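Local coordinates for group B streptococcal R4 surface protein (Streptococcus agalactiae, PDB 6S5X), which forms part of a cell-wall-anchored surface protein of group B streptococcus implicated in infection, this chain being its most N-terminal Rib domain, at residues A[8-13]-A[35-40]; A[39-44]-A[63-68]; A[49-54]-A[77-82]. All blocks are in the same frame, centred on the assembly; numbering follows the deposited sequence.

In the fold
Contacts 1 and 2 form one neighbourhood at one end of the elongated domain, their centres 8 Å apart, and they share Lys39 and Gly40. Tyr65 of contact 2 joins them: its OH packs 3.2 Å from Pro12 CD of contact 1 and is also hydrogen-bonded to Asp71, a sodium ligand. The tyrosine side chain lies about 5 Å from the sodium ion, which Asn10 of contact 1 binds directly. Contact 3 sits beyond the chain's centre, with its own centre about 28 Å from that of contact 1 and about 27 Å from that of contact 2. The neighbouring strands 55-64 and 70-80 run between the two ends.

Contact 1: residues A[8-13]-A[35-40]. With NA (sodium ion), chain C.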
# COMPACT_ATOMS: atom_id res chain seq x y z
N ASP A 8 11.16 2.60 -11.87
CA ASP A 8 11.66 3.86 -12.41
C ASP A 8 10.59 4.60 -13.18
O ASP A 8 10.67 5.82 -13.35
CB ASP A 8 12.85 3.61 -13.38
CG ASP A 8 14.17 3.23 -12.69
OD1 ASP A 8 14.30 3.54 -11.48
OD2 ASP A 8 15.09 2.66 -13.39
N LYS A 9 9.66 3.86 -13.77
CA LYS A 9 8.66 4.39 -14.68
C LYS A 9 7.27 4.51 -14.07
O LYS A 9 6.32 4.72 -14.82
CB LYS A 9 8.59 3.49 -15.92
CG LYS A 9 9.83 3.54 -16.80
CD LYS A 9 10.01 2.21 -17.52
CE LYS A 9 11.33 2.13 -18.26
NZ LYS A 9 11.43 0.86 -19.04
N ASN A 10 7.11 4.27 -12.77
CA ASN A 10 5.79 4.27 -12.14
C ASN A 10 5.89 4.99 -10.82
O ASN A 10 6.97 5.08 -10.23
CB ASN A 10 5.27 2.84 -11.93
CG ASN A 10 4.81 2.20 -13.21
OD1 ASN A 10 3.68 2.43 -13.65
ND2 ASN A 10 5.71 1.48 -13.88
N ASP A 11 4.76 5.50 -10.35
CA ASP A 11 4.72 6.28 -9.12
C ASP A 11 3.43 5.96 -8.35
O ASP A 11 2.42 6.64 -8.49
CB ASP A 11 4.84 7.78 -9.42
CG ASP A 11 5.21 8.61 -8.18
OD1 ASP A 11 5.78 8.07 -7.20
OD2 ASP A 11 4.92 9.81 -8.18
N PRO A 12 3.44 4.91 -7.55
CA PRO A 12 2.24 4.61 -6.77
C PRO A 12 1.96 5.69 -5.75
O PRO A 12 2.89 6.24 -5.14
CB PRO A 12 2.56 3.28 -6.09
CG PRO A 12 4.01 3.06 -6.25
CD PRO A 12 4.54 3.94 -7.33
N ALA A 13 0.69 6.02 -5.57
CA ALA A 13 0.27 7.07 -4.66
C ALA A 13 -0.44 6.45 -3.47
O ALA A 13 -1.37 5.66 -3.64
CB ALA A 13 -0.65 8.08 -5.33
N PRO A 35 -4.77 0.80 -10.92
CA PRO A 35 -4.98 0.52 -12.36
C PRO A 35 -3.90 1.09 -13.26
O PRO A 35 -3.69 0.58 -14.36
CB PRO A 35 -6.33 1.19 -12.65
CG PRO A 35 -7.04 1.19 -11.32
CD PRO A 35 -5.94 1.48 -10.33
N ASP A 36 -3.20 2.13 -12.82
CA ASP A 36 -2.15 2.75 -13.62
C ASP A 36 -0.82 2.05 -13.46
O ASP A 36 0.12 2.39 -14.19
CB ASP A 36 -1.95 4.22 -13.26
CG ASP A 36 -3.15 5.09 -13.58
OD1 ASP A 36 -3.85 4.83 -14.58
OD2 ASP A 36 -3.37 6.06 -12.83
N LEU A 37 -0.72 1.08 -12.56
CA LEU A 37 0.52 0.35 -12.41
C LEU A 37 0.53 -0.84 -13.37
O LEU A 37 -0.53 -1.26 -13.86
CB LEU A 37 0.68 -0.12 -10.97
CG LEU A 37 0.55 0.95 -9.91
CD1 LEU A 37 0.72 0.32 -8.52
CD2 LEU A 37 1.56 2.07 -10.15
N PRO A 38 1.69 -1.40 -13.71
CA PRO A 38 1.71 -2.53 -14.64
C PRO A 38 0.82 -3.69 -14.21
O PRO A 38 0.70 -4.01 -13.02
CB PRO A 38 3.18 -2.95 -14.64
CG PRO A 38 3.91 -1.64 -14.35
CD PRO A 38 3.05 -1.01 -13.30
N LYS A 39 0.17 -4.31 -15.20
CA LYS A 39 -0.50 -5.58 -14.96
C LYS A 39 0.46 -6.51 -14.23
O LYS A 39 1.65 -6.57 -14.56
CB LYS A 39 -0.96 -6.20 -16.28
CG LYS A 39 -2.17 -7.11 -16.20
CD LYS A 39 -2.66 -7.44 -17.60
CE LYS A 39 -3.13 -8.88 -17.74
NZ LYS A 39 -4.53 -9.09 -17.30
N GLY A 40 -0.05 -7.21 -13.23
CA GLY A 40 0.76 -8.14 -12.46
C GLY A 40 1.49 -7.56 -11.27
O GLY A 40 2.09 -8.32 -10.49
NA NA C . 8.64 4.60 -8.69
O HOH W 1 8.06 6.41 -7.36
O HOH W 2 10.92 5.07 -8.46
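Beside the sodium site of this Rib domain, Asn10 lays its side-chain amide against the ring of Pro38 while its backbone carbonyl turns to the metal. The amide lies alongside the CG-CD bond of the proline, with Asn10 OD1 3.5 Å from Pro38 CD and Asn10 ND2 3.6 Å from Pro38 CG. Because Asn10 CG stands beside its own backbone N (chi1 -74°), the amide reaches across to the proline, and the two side chains approach from opposite directions. Asparagine suits this place because one residue can offer a flat group to a ring and still give its N-H to a backbone carbonyl: ND2 donates to Asp6 O, which helps to hold the amide's rotation. No hydrogen bond crosses between 8-13 and 35-40, so packing alone joins them here.

Asn10 O binds the sodium ion at 2.3 Å, and two waters also ligate the metal. One of these donates to Asp11 OD1, the water oxygen lying 2.8 Å from it, so Asp11 acts in the second shell. Ala7 O and Asp71 OD2 are further ligands. The mixture of carbonyl, carboxylate and water oxygens suits a hard cation such as sodium.

Deeper in, Pro12 CB meets Leu37 CD1 at 4.2 Å. The other methyl, Leu37 CD2, lies 4.2 Å from Asn10 CB, so the branched end serves both residues. Leucine and proline are apt for this buried side, having no polar side-chain atoms to satisfy.

The 8-13 loop precedes strand 17-20, whereas 35-40 leads from a short 3-10 turn toward strand 42-45. Pro12 and Leu37 both rest on Val63 of strand 55-64, Pro12 also touches Asp71 and Val73 of strand 70-80, and Tyr65 packs against Asn10, Pro12 and Pro38.

Contact 2: residues A[39-44]-A[63-68]; sequences KGTTVA and VTYPDG
Thr41 meets Val63, Thr64 and Tyr65 with successive parts of its side chain. Thr41 CB lies 4.0 Å from Thr64 O. There the side chain forks: with OG1 beside the backbone N (chi1 -59°), Thr41 CG2 is carried to Val63 CG1, a tight carbon pair at 3.5 Å, while Thr41 OG1 comes 3.5 Å from Tyr65 CD1, oblique to the ring. The hydroxyl's hydrogen-bond partner is Pro38 O, just before this segment, so threonine answers a backbone carbonyl and an apolar neighbour with one short side chain.

The next residue enters the sheet. Thr42 N donates to Thr64 O at 3.0 Å, and Thr64 N returns a bond to Thr42 O at 2.9 Å; this reciprocity defines an antiparallel hydrogen-bonded pair, and both bonds are nearly straight (167° and 166°). Their side chains lie alongside one another on the same face, where a water bonds to both hydroxyls. On the other face Val43 CG1 packs 4.1 Å from Val63 CG2 in the following non-hydrogen-bonded pair, branched residues that suit extended strands.

Beyond the paired residues, a second water donates to Gly40 O and Thr64 O, and Pro66 CG abuts Lys39 O at 3.4 Å. At Gly40's positive phi a CB would jam against Lys39 O and point at Pro66 CG. Pro66 begins the bend of a type I turn, Tyr65 to Gly68. This is the open end of a beta hairpin, strands 42-45 and 55-64, in an immunoglobulin-like sheet.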
# COMPACT_ATOMS: atom_id res chain seq x y z
N LYS A 39 0.17 -4.31 -15.20
CA LYS A 39 -0.50 -5.58 -14.96
C LYS A 39 0.46 -6.51 -14.23
O LYS A 39 1.65 -6.57 -14.56
CB LYS A 39 -0.96 -6.20 -16.28
CG LYS A 39 -2.17 -7.11 -16.20
CD LYS A 39 -2.66 -7.44 -17.60
CE LYS A 39 -3.13 -8.88 -17.74
NZ LYS A 39 -4.53 -9.09 -17.30
N GLY A 40 -0.05 -7.21 -13.23
CA GLY A 40 0.76 -8.14 -12.46
C GLY A 40 1.49 -7.56 -11.27
O GLY A 40 2.09 -8.32 -10.49
N THR A 41 1.46 -6.25 -11.10
CA THR A 41 2.02 -5.63 -9.90
C THR A 41 1.26 -6.12 -8.67
O THR A 41 0.02 -6.22 -8.70
CB THR A 41 1.90 -4.10 -10.00
OG1 THR A 41 2.61 -3.61 -11.15
CG2 THR A 41 2.46 -3.46 -8.76
N THR A 42 1.99 -6.41 -7.59
CA THR A 42 1.41 -6.81 -6.31
C THR A 42 1.62 -5.71 -5.28
O THR A 42 2.57 -4.93 -5.36
CB THR A 42 2.03 -8.11 -5.79
OG1 THR A 42 3.40 -7.88 -5.45
CG2 THR A 42 1.92 -9.19 -6.83
N VAL A 43 0.72 -5.66 -4.30
CA VAL A 43 0.82 -4.73 -3.19
C VAL A 43 0.61 -5.51 -1.90
O VAL A 43 -0.18 -6.46 -1.85
CB VAL A 43 -0.18 -3.57 -3.31
CG1 VAL A 43 0.10 -2.73 -4.53
CG2 VAL A 43 -1.56 -4.09 -3.36
N ALA A 44 1.39 -5.17 -0.88
CA ALA A 44 1.27 -5.81 0.42
C ALA A 44 1.67 -4.83 1.49
O ALA A 44 2.53 -3.97 1.28
CB ALA A 44 2.15 -7.06 0.49
N VAL A 63 5.07 -2.19 -3.06
CA VAL A 63 4.56 -2.36 -4.42
C VAL A 63 5.65 -3.09 -5.19
O VAL A 63 6.76 -2.56 -5.35
CB VAL A 63 4.24 -1.01 -5.06
CG1 VAL A 63 3.69 -1.18 -6.48
CG2 VAL A 63 3.30 -0.21 -4.21
N THR A 64 5.37 -4.31 -5.64
CA THR A 64 6.36 -5.14 -6.31
C THR A 64 5.97 -5.31 -7.76
O THR A 64 4.92 -5.88 -8.07
CB THR A 64 6.52 -6.50 -5.63
OG1 THR A 64 6.86 -6.32 -4.25
CG2 THR A 64 7.65 -7.28 -6.33
N TYR A 65 6.80 -4.83 -8.65
CA TYR A 65 6.52 -4.89 -10.08
C TYR A 65 6.97 -6.23 -10.66
O TYR A 65 7.78 -6.95 -10.07
CB TYR A 65 7.25 -3.73 -10.79
CG TYR A 65 6.80 -2.38 -10.29
CD1 TYR A 65 5.57 -1.85 -10.66
CD2 TYR A 65 7.58 -1.64 -9.40
CE1 TYR A 65 5.15 -0.62 -10.17
CE2 TYR A 65 7.18 -0.44 -8.93
CZ TYR A 65 5.95 0.09 -9.31
OH TYR A 65 5.55 1.31 -8.80
N PRO A 66 6.46 -6.58 -11.85
CA PRO A 66 6.78 -7.90 -12.43
C PRO A 66 8.25 -8.12 -12.71
O PRO A 66 8.68 -9.28 -12.77
CB PRO A 66 5.97 -7.90 -13.75
CG PRO A 66 4.82 -7.00 -13.48
CD PRO A 66 5.40 -5.89 -12.60
N ASP A 67 9.03 -7.07 -12.89
CA ASP A 67 10.47 -7.23 -13.10
C ASP A 67 11.26 -7.32 -11.81
O ASP A 67 12.49 -7.45 -11.85
CB ASP A 67 11.02 -6.11 -13.99
CG ASP A 67 10.99 -4.74 -13.35
OD1 ASP A 67 10.60 -4.60 -12.18
OD2 ASP A 67 11.37 -3.76 -14.06
N GLY A 68 10.58 -7.29 -10.67
CA GLY A 68 11.24 -7.41 -9.38
C GLY A 68 11.57 -6.11 -8.70
O GLY A 68 11.84 -6.12 -7.48
O HOH W 3 4.72 -8.36 -9.63
O HOH W 4 4.26 -6.32 -3.11

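Contact 3: residues A[49-54]-A[77-82]; sequences VDTATP and VKVVDP
With CG1 of Val79 trans to its backbone N (chi1 -176°), the valine spreads its two methyls beneath the 49-54 loop; in Thr51 a chi1 of 67° sets OG1 between the backbone N and the carbonyl carbon, which leaves CG2 trans to the carbonyl carbon and facing Val79. The two methyls that meet, Thr51 CG2 and Val79 CG2, are 4.0 Å apart, and the side chains cross at about a right angle. On the other branch, Val79 CG1 lies 3.6 Å from Thr53 O and also close to Thr51 O, so the loop wraps its backbone round one buried residue. Valine is apt: compact and beta-branched, it suits an extended strand and presents two methyls at once. Thr51 is two-sided, its methyl facing the valine and its OG1 hydrogen-bonded to Glu23 O.

Nearer the start of the loop, Val49 CG1 packs 4.2 Å from Val77 CB, extending the apolar strip along alternate residues of the strand. At the other end, Pro54 comes close to Val79 O, with its ring beside Val80 and Asp81, but this approach belongs to one of two modelled conformations and its detail is therefore doubtful. Proline has no N-H to give a strand neighbour, and no hydrogen bond joins the two segments; Val79 bonds through its backbone to Gly55, the residue after Pro54.

The loop bends by an Asx turn in which Ala52 N donates to Asp50 OD1 at 3.0 Å, approaching from above the carboxylate plane. Asp50 suits the position because its short side chain lets the carboxylate reach the backbone N two residues on.

Residues 49-54 end the connection from strand 42-45 to strand 55-64 and lie over the last part of strand 70-80. Val21 touches Val79 and Pro54, Pro25 touches Val49 and Thr51, and strand 17-20 flanks strand 70-80, its backbone bonded to Lys78.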
# COMPACT_ATOMS: atom_id res chain seq x y z
N VAL A 49 -1.19 -4.68 10.08
CA VAL A 49 -1.70 -3.48 10.72
C VAL A 49 -2.44 -3.86 11.99
O VAL A 49 -3.24 -4.79 11.99
CB VAL A 49 -2.62 -2.72 9.77
CG1 VAL A 49 -3.18 -1.50 10.48
CG2 VAL A 49 -1.83 -2.36 8.52
N ASP A 50 -2.15 -3.14 13.07
CA ASP A 50 -2.83 -3.31 14.36
C ASP A 50 -4.17 -2.59 14.32
O ASP A 50 -4.23 -1.37 14.18
CB ASP A 50 -1.94 -2.75 15.47
CG ASP A 50 -2.71 -2.50 16.74
OD1 ASP A 50 -3.61 -3.31 17.01
OD2 ASP A 50 -2.41 -1.54 17.48
N THR A 51 -5.27 -3.34 14.43
CA THR A 51 -6.59 -2.72 14.49
C THR A 51 -7.32 -3.08 15.78
O THR A 51 -8.55 -2.95 15.85
CB THR A 51 -7.46 -3.10 13.29
OG1 THR A 51 -7.79 -4.50 13.32
CG2 THR A 51 -6.76 -2.77 11.99
N ALA A 52 -6.60 -3.52 16.81
CA ALA A 52 -7.25 -3.94 18.05
C ALA A 52 -7.73 -2.77 18.88
O ALA A 52 -8.60 -2.96 19.74
CB ALA A 52 -6.29 -4.80 18.87
N THR A 53 -7.21 -1.57 18.63
CA THR A 53 -7.64 -0.36 19.31
C THR A 53 -7.69 0.79 18.33
O THR A 53 -6.98 0.80 17.31
CB THR A 53 -6.68 0.02 20.45
OG1 THR A 53 -5.40 0.33 19.89
CG2 THR A 53 -6.53 -1.15 21.46
N PRO A 54 -8.50 1.80 18.61
CA PRO A 54 -8.61 2.94 17.70
C PRO A 54 -7.32 3.76 17.67
O PRO A 54 -6.53 3.76 18.61
CB PRO A 54 -9.78 3.75 18.27
CG PRO A 54 -9.79 3.40 19.76
CD PRO A 54 -9.34 1.97 19.82
N VAL A 77 -3.53 4.08 8.33
CA VAL A 77 -4.80 3.39 8.47
C VAL A 77 -5.47 3.92 9.72
O VAL A 77 -4.96 3.70 10.83
CB VAL A 77 -4.63 1.87 8.54
CG1 VAL A 77 -5.96 1.22 8.76
CG2 VAL A 77 -4.04 1.36 7.23
N LYS A 78 -6.60 4.60 9.56
CA LYS A 78 -7.32 5.15 10.71
C LYS A 78 -8.30 4.10 11.21
O LYS A 78 -9.12 3.60 10.44
CB LYS A 78 -8.05 6.44 10.34
CG LYS A 78 -8.78 7.10 11.53
CD LYS A 78 -9.55 8.37 11.13
CE LYS A 78 -10.26 8.98 12.33
NZ LYS A 78 -11.10 10.15 11.96
N VAL A 79 -8.16 3.72 12.48
CA VAL A 79 -9.03 2.73 13.11
C VAL A 79 -9.97 3.46 14.05
O VAL A 79 -9.52 4.25 14.89
CB VAL A 79 -8.23 1.66 13.87
CG1 VAL A 79 -9.18 0.60 14.42
CG2 VAL A 79 -7.19 1.05 12.93
N VAL A 80 -11.26 3.23 13.89
CA VAL A 80 -12.26 3.89 14.72
C VAL A 80 -13.06 2.84 15.47
O VAL A 80 -13.32 1.74 14.97
CB VAL A 80 -13.20 4.80 13.89
CG1 VAL A 80 -12.41 5.85 13.13
CG2 VAL A 80 -14.02 3.96 12.93
N ASP A 81 -13.50 3.21 16.68
CA ASP A 81 -14.45 2.41 17.44
C ASP A 81 -15.87 2.76 16.99
O ASP A 81 -16.28 3.91 17.17
CB ASP A 81 -14.27 2.68 18.93
CG ASP A 81 -15.31 2.03 19.79
OD1 ASP A 81 -16.27 1.45 19.23
OD2 ASP A 81 -15.16 2.10 21.02
N PRO A 82 -16.65 1.82 16.43
CA PRO A 82 -18.02 2.14 15.95
C PRO A 82 -19.14 2.12 17.01
O PRO A 82 -18.99 2.64 18.12
CB PRO A 82 -18.24 1.07 14.90
CG PRO A 82 -17.53 -0.17 15.49
CD PRO A 82 -16.33 0.38 16.26